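Local coordinates for inclusion membrane protein A (Chlamydia trachomatis, PDB 6E7E), which probably drives homotypic fusion of chlamydial inclusions as a SNARE-like membrane protein, of which this chain is the soluble helical domain, at residues G95-A98 against S99-E103; I134-S137 against L138-E141. The protein carries 2 engineered substitutions. All blocks are in the same frame, centred on the assembly; numbering follows the deposited sequence.

Interaction 1 (G95-A98 against S99-E103); sequences GSVA and SLREE
This is one continuous stretch of an alpha-helix, residues 95-103 in the middle of helix 87-107, and what joins Gly95-Ala98 to Ser99-Glu103 is the i to i+4 ladder of the backbone. Four bonds make up the ladder. Ser99 N gives to Gly95 O, Leu100 N to Ser96 O at 2.9 Å, Arg101 N to Val97 O, and Glu102 N to Ala98 O; their N-H...O angles run from 155° to 165°, as expected of a regular helix with no kink. Side chains of the later turn fold back against the same carbonyls. Leu100 is a good example: its CG sits beside its own backbone N (chi1 -72°), which brings CG to 3.3 Å from Ser96 O, so that the leucine's branch carbon lies beside this oxygen, next to the N-H that it accepts. Leu100 also packs on Glu141 and Leu145 of helix 125-165. One step along, Arg101 lays CG 3.5 Å from Val97 O and then runs out extended toward helix 4-38, where NH2 makes a salt bridge with Glu20 and a hydrogen bond with Ser17. Val97 goes to the same helix, touching Ser17 and Ile21, and its CG1 comes obliquely to the guanidinium of Arg101, with 4.4 Å between Val97 CG1 and Arg101 NE. The helix thus turns one flank to helix 4-38 and another to helix 125-165. Glu102 is bent beyond CG, which turns its carboxylate to pair with Arg105 of the same helix; Glu102 CG itself, set beside its own backbone N, lies 3.5 Å from Ala98 O.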
loop_
_atom_site.group_PDB
_atom_site.type_symbol
_atom_site.label_atom_id
_atom_site.label_comp_id
_atom_site.label_asym_id
_atom_site.label_seq_id
_atom_site.Cartn_x
_atom_site.Cartn_y
_atom_site.Cartn_z
ATOM N N GLY A 95 -1.249 7.337 9.547
ATOM C CA GLY A 95 -1.387 8.408 8.526
ATOM C C GLY A 95 -1.314 7.823 7.112
ATOM O O GLY A 95 -2.085 8.207 6.224
ATOM N N SER A 96 -0.363 6.928 6.872
ATOM C CA SER A 96 -0.221 6.272 5.556
ATOM C C SER A 96 -1.493 5.512 5.212
ATOM O O SER A 96 -1.962 5.597 4.070
ATOM C CB SER A 96 0.949 5.340 5.556
ATOM O OG SER A 96 2.193 6.000 5.499
ATOM N N VAL A 97 -1.991 4.735 6.144
ATOM C CA VAL A 97 -3.208 3.934 5.909
ATOM C C VAL A 97 -4.365 4.861 5.542
ATOM O O VAL A 97 -5.095 4.595 4.570
ATOM C CB VAL A 97 -3.512 3.068 7.135
ATOM C CG1 VAL A 97 -4.916 2.507 7.072
ATOM C CG2 VAL A 97 -2.499 1.951 7.274
ATOM N N ALA A 98 -4.552 5.935 6.289
ATOM C CA ALA A 98 -5.675 6.854 6.014
ATOM C C ALA A 98 -5.520 7.473 4.627
ATOM O O ALA A 98 -6.519 7.606 3.900
ATOM C CB ALA A 98 -5.748 7.903 7.075
ATOM N N SER A 99 -4.320 7.877 4.279
ATOM C CA SER A 99 -4.087 8.514 2.974
ATOM C C SER A 99 -4.340 7.524 1.850
ATOM O O SER A 99 -4.967 7.888 0.834
ATOM C CB SER A 99 -2.723 9.064 2.928
ATOM O OG SER A 99 -2.540 9.739 1.709
ATOM N N LEU A 100 -3.882 6.297 1.979
ATOM C CA LEU A 100 -4.125 5.275 0.941
ATOM C C LEU A 100 -5.622 5.010 0.790
ATOM O O LEU A 100 -6.082 4.854 -0.339
ATOM C CB LEU A 100 -3.341 4.007 1.289
ATOM C CG LEU A 100 -1.839 4.129 1.092
ATOM C CD1 LEU A 100 -1.119 2.993 1.812
ATOM C CD2 LEU A 100 -1.461 4.149 -0.382
ATOM N N ARG A 101 -6.342 4.944 1.899
ATOM C CA ARG A 101 -7.789 4.713 1.805
ATOM C C ARG A 101 -8.424 5.863 1.036
ATOM O O ARG A 101 -9.345 5.611 0.247
ATOM C CB ARG A 101 -8.376 4.606 3.204
ATOM C CG ARG A 101 -8.283 3.245 3.862
ATOM C CD ARG A 101 -9.268 3.117 5.004
ATOM N NE ARG A 101 -9.118 1.897 5.795
ATOM C CZ ARG A 101 -9.589 0.692 5.458
ATOM N NH1 ARG A 101 -10.218 0.511 4.309
ATOM N NH2 ARG A 101 -9.460 -0.319 6.294
ATOM N N GLU A 102 -8.010 7.086 1.293
ATOM C CA GLU A 102 -8.615 8.231 0.576
ATOM C C GLU A 102 -8.232 8.198 -0.903
ATOM O O GLU A 102 -9.098 8.516 -1.744
ATOM C CB GLU A 102 -8.235 9.542 1.242
ATOM C CG GLU A 102 -8.952 9.766 2.558
ATOM C CD GLU A 102 -10.429 10.023 2.347
ATOM O OE1 GLU A 102 -10.770 11.157 1.977
ATOM O OE2 GLU A 102 -11.223 9.072 2.450
ATOM N N GLU A 103 -7.002 7.823 -1.254
ATOM C CA GLU A 103 -6.647 7.695 -2.687
ATOM C C GLU A 103 -7.569 6.677 -3.344
ATOM O O GLU A 103 -8.046 6.917 -4.462
ATOM C CB GLU A 103 -5.203 7.280 -2.878
ATOM C CG GLU A 103 -4.182 8.313 -2.441
ATOM C CD GLU A 103 -4.252 9.682 -3.105
ATOM O OE1 GLU A 103 -4.754 9.799 -4.232
ATOM O OE2 GLU A 103 -3.741 10.640 -2.503
#

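Interaction 2 (I134-S137 against L138-E141)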
loop_
_atom_site.group_PDB
_atom_site.type_symbol
_atom_site.label_atom_id
_atom_site.label_comp_id
_atom_site.label_asym_id
_atom_site.label_seq_id
_atom_site.Cartn_x
_atom_site.Cartn_y
_atom_site.Cartn_z
ATOM N N ILE A 134 -3.606 11.533 -9.205
ATOM C CA ILE A 134 -3.753 10.428 -8.234
ATOM C C ILE A 134 -2.578 9.464 -8.354
ATOM O O ILE A 134 -2.058 9.010 -7.330
ATOM C CB ILE A 134 -5.097 9.710 -8.415
ATOM C CG1 ILE A 134 -6.240 10.667 -8.096
ATOM C CG2 ILE A 134 -5.135 8.458 -7.555
ATOM C CD1 ILE A 134 -7.561 10.166 -8.583
ATOM N N ARG A 135 -2.155 9.120 -9.568
ATOM C CA ARG A 135 -0.978 8.251 -9.744
ATOM C C ARG A 135 0.205 8.839 -8.988
ATOM O O ARG A 135 0.900 8.094 -8.265
ATOM C CB ARG A 135 -0.668 8.146 -11.230
ATOM C CG ARG A 135 0.642 7.446 -11.568
ATOM C CD ARG A 135 1.170 7.883 -12.930
ATOM N NE ARG A 135 1.543 9.290 -12.987
ATOM C CZ ARG A 135 1.676 10.025 -14.092
ATOM N NH1 ARG A 135 1.610 9.464 -15.291
ATOM N NH2 ARG A 135 1.918 11.317 -14.002
ATOM N N ASP A 136 0.449 10.124 -9.151
ATOM C CA ASP A 136 1.613 10.751 -8.481
ATOM C C ASP A 136 1.477 10.685 -6.957
ATOM O O ASP A 136 2.450 10.375 -6.259
ATOM C CB ASP A 136 1.766 12.193 -8.930
ATOM C CG ASP A 136 2.135 12.402 -10.380
ATOM O OD1 ASP A 136 2.474 11.403 -11.059
ATOM O OD2 ASP A 136 2.069 13.573 -10.803
ATOM N N SER A 137 0.280 10.920 -6.443
ATOM C CA SER A 137 0.031 10.886 -4.997
ATOM C C SER A 137 0.223 9.468 -4.465
ATOM O O SER A 137 0.871 9.276 -3.421
ATOM C CB SER A 137 -1.336 11.403 -4.726
ATOM O OG SER A 137 -1.541 11.434 -3.339
ATOM N N LEU A 138 -0.257 8.567 -5.169
ATOM C CA LEU A 138 -0.205 7.158 -4.769
ATOM C C LEU A 138 1.227 6.646 -4.773
ATOM O O LEU A 138 1.616 5.924 -3.860
ATOM C CB LEU A 138 -1.060 6.357 -5.733
ATOM C CG LEU A 138 -1.071 4.855 -5.517
ATOM C CD1 LEU A 138 -1.665 4.571 -4.166
ATOM C CD2 LEU A 138 -1.903 4.133 -6.568
ATOM N N ARG A 139 2.014 7.003 -5.808
ATOM C CA ARG A 139 3.444 6.655 -5.852
ATOM C C ARG A 139 4.123 7.220 -4.610
ATOM O O ARG A 139 4.947 6.517 -3.999
ATOM C CB ARG A 139 4.082 7.214 -7.117
ATOM C CG ARG A 139 3.843 6.363 -8.345
ATOM C CD ARG A 139 4.421 7.031 -9.553
ATOM N NE ARG A 139 4.468 6.128 -10.688
ATOM C CZ ARG A 139 4.593 6.526 -11.937
ATOM N NH1 ARG A 139 4.671 7.814 -12.217
ATOM N NH2 ARG A 139 4.620 5.641 -12.913
ATOM N N ASP A 140 3.857 8.464 -4.267
ATOM C CA ASP A 140 4.486 9.115 -3.094
ATOM C C ASP A 140 4.130 8.304 -1.835
ATOM O O ASP A 140 4.978 8.015 -1.004
ATOM C CB ASP A 140 4.085 10.592 -2.998
ATOM C CG ASP A 140 4.803 11.515 -3.975
ATOM O OD1 ASP A 140 5.780 11.063 -4.608
ATOM O OD2 ASP A 140 4.363 12.678 -4.113
ATOM N N GLU A 141 2.850 8.001 -1.662
ATOM C CA GLU A 141 2.419 7.305 -0.427
ATOM C C GLU A 141 3.046 5.908 -0.370
ATOM O O GLU A 141 3.445 5.450 0.728
ATOM C CB GLU A 141 0.904 7.212 -0.413
ATOM C CG GLU A 141 0.190 8.527 -0.196
ATOM C CD GLU A 141 0.415 9.193 1.150
ATOM O OE1 GLU A 141 0.828 8.528 2.094
ATOM O OE2 GLU A 141 0.145 10.386 1.224
HETATM O O HOH W 1 4.919 11.335 -7.117
#
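Arg135 lies alongside Arg139 one turn later, the two side chains pointing the same way with their guanidinium planes only 8° apart. The overlap is aliphatic on one side: Arg135 CD sits over one face of the Arg139 guanidinium, offset toward its rim, 3.6 Å from Arg139 NH1. Two like charges come close here, Arg135 NE being 3.5 Å from Arg139 NH1, and nearby acids probably offset the cost. Arg135 bends at chi3 (65°), and this turns NE and NH2 back to the carboxylate of Asp136. Both nitrogens bind the single oxygen OD1 in a side-on salt bridge, at 3.0 Å from Arg135 NH2 to Asp136 OD1, arriving on the syn side and from the same face of the carboxylate. OD1 stays near the plane of the Arg135 guanidinium, which, with the salt bridge from NH1 to Asp52, should hold the group's rotation. Asp136 OD1 is also 4.4 Å from Arg139 NH1, close enough that it may ease the charge, though too far for a salt bridge.

Beneath these groups runs the regular i to i+4 ladder, from Leu138 N to Ile134 O at 2.8 Å through to Glu141 N to Ser137 O. Asp136 O has a second donor besides Asp140 N: a water that hydrogen-bonds to it and to Asp140 OD1, 2.7 Å from the latter.

In helix 125-165 the stretch borders two others. Asp52, the salt-bridge partner of Arg135 NH1, belongs to helix 44-57, where Arg135 also touches Val49 and Phe53 and Leu138 meets Leu57, while Ile134 packs on Phe106 of helix 87-107.

In the fold
Both contacts are short stretches, a little over two turns, of helices in an all-helical domain, and they face each other: interaction 1 lies on helix 87-107, interaction 2 on helix 125-165, with centres about 11 Å apart. Between them Leu100 CD2 meets Leu138 CD1 at 3.8 Å in the buried part, flanked by a probable hydrogen bond between Ser137 OG and Glu103 OE2 (2.5 Å) and a weak one between Ser99 OG and Glu141 OE2. Their other sides differ. Interaction 1 sends its arginine singly to an acid of helix 4-38, whereas interaction 2 pairs two arginines beside Asp136 and helix 44-57; both are partly buried, but interaction 2 has a more exposed charged surface, with a bridging water.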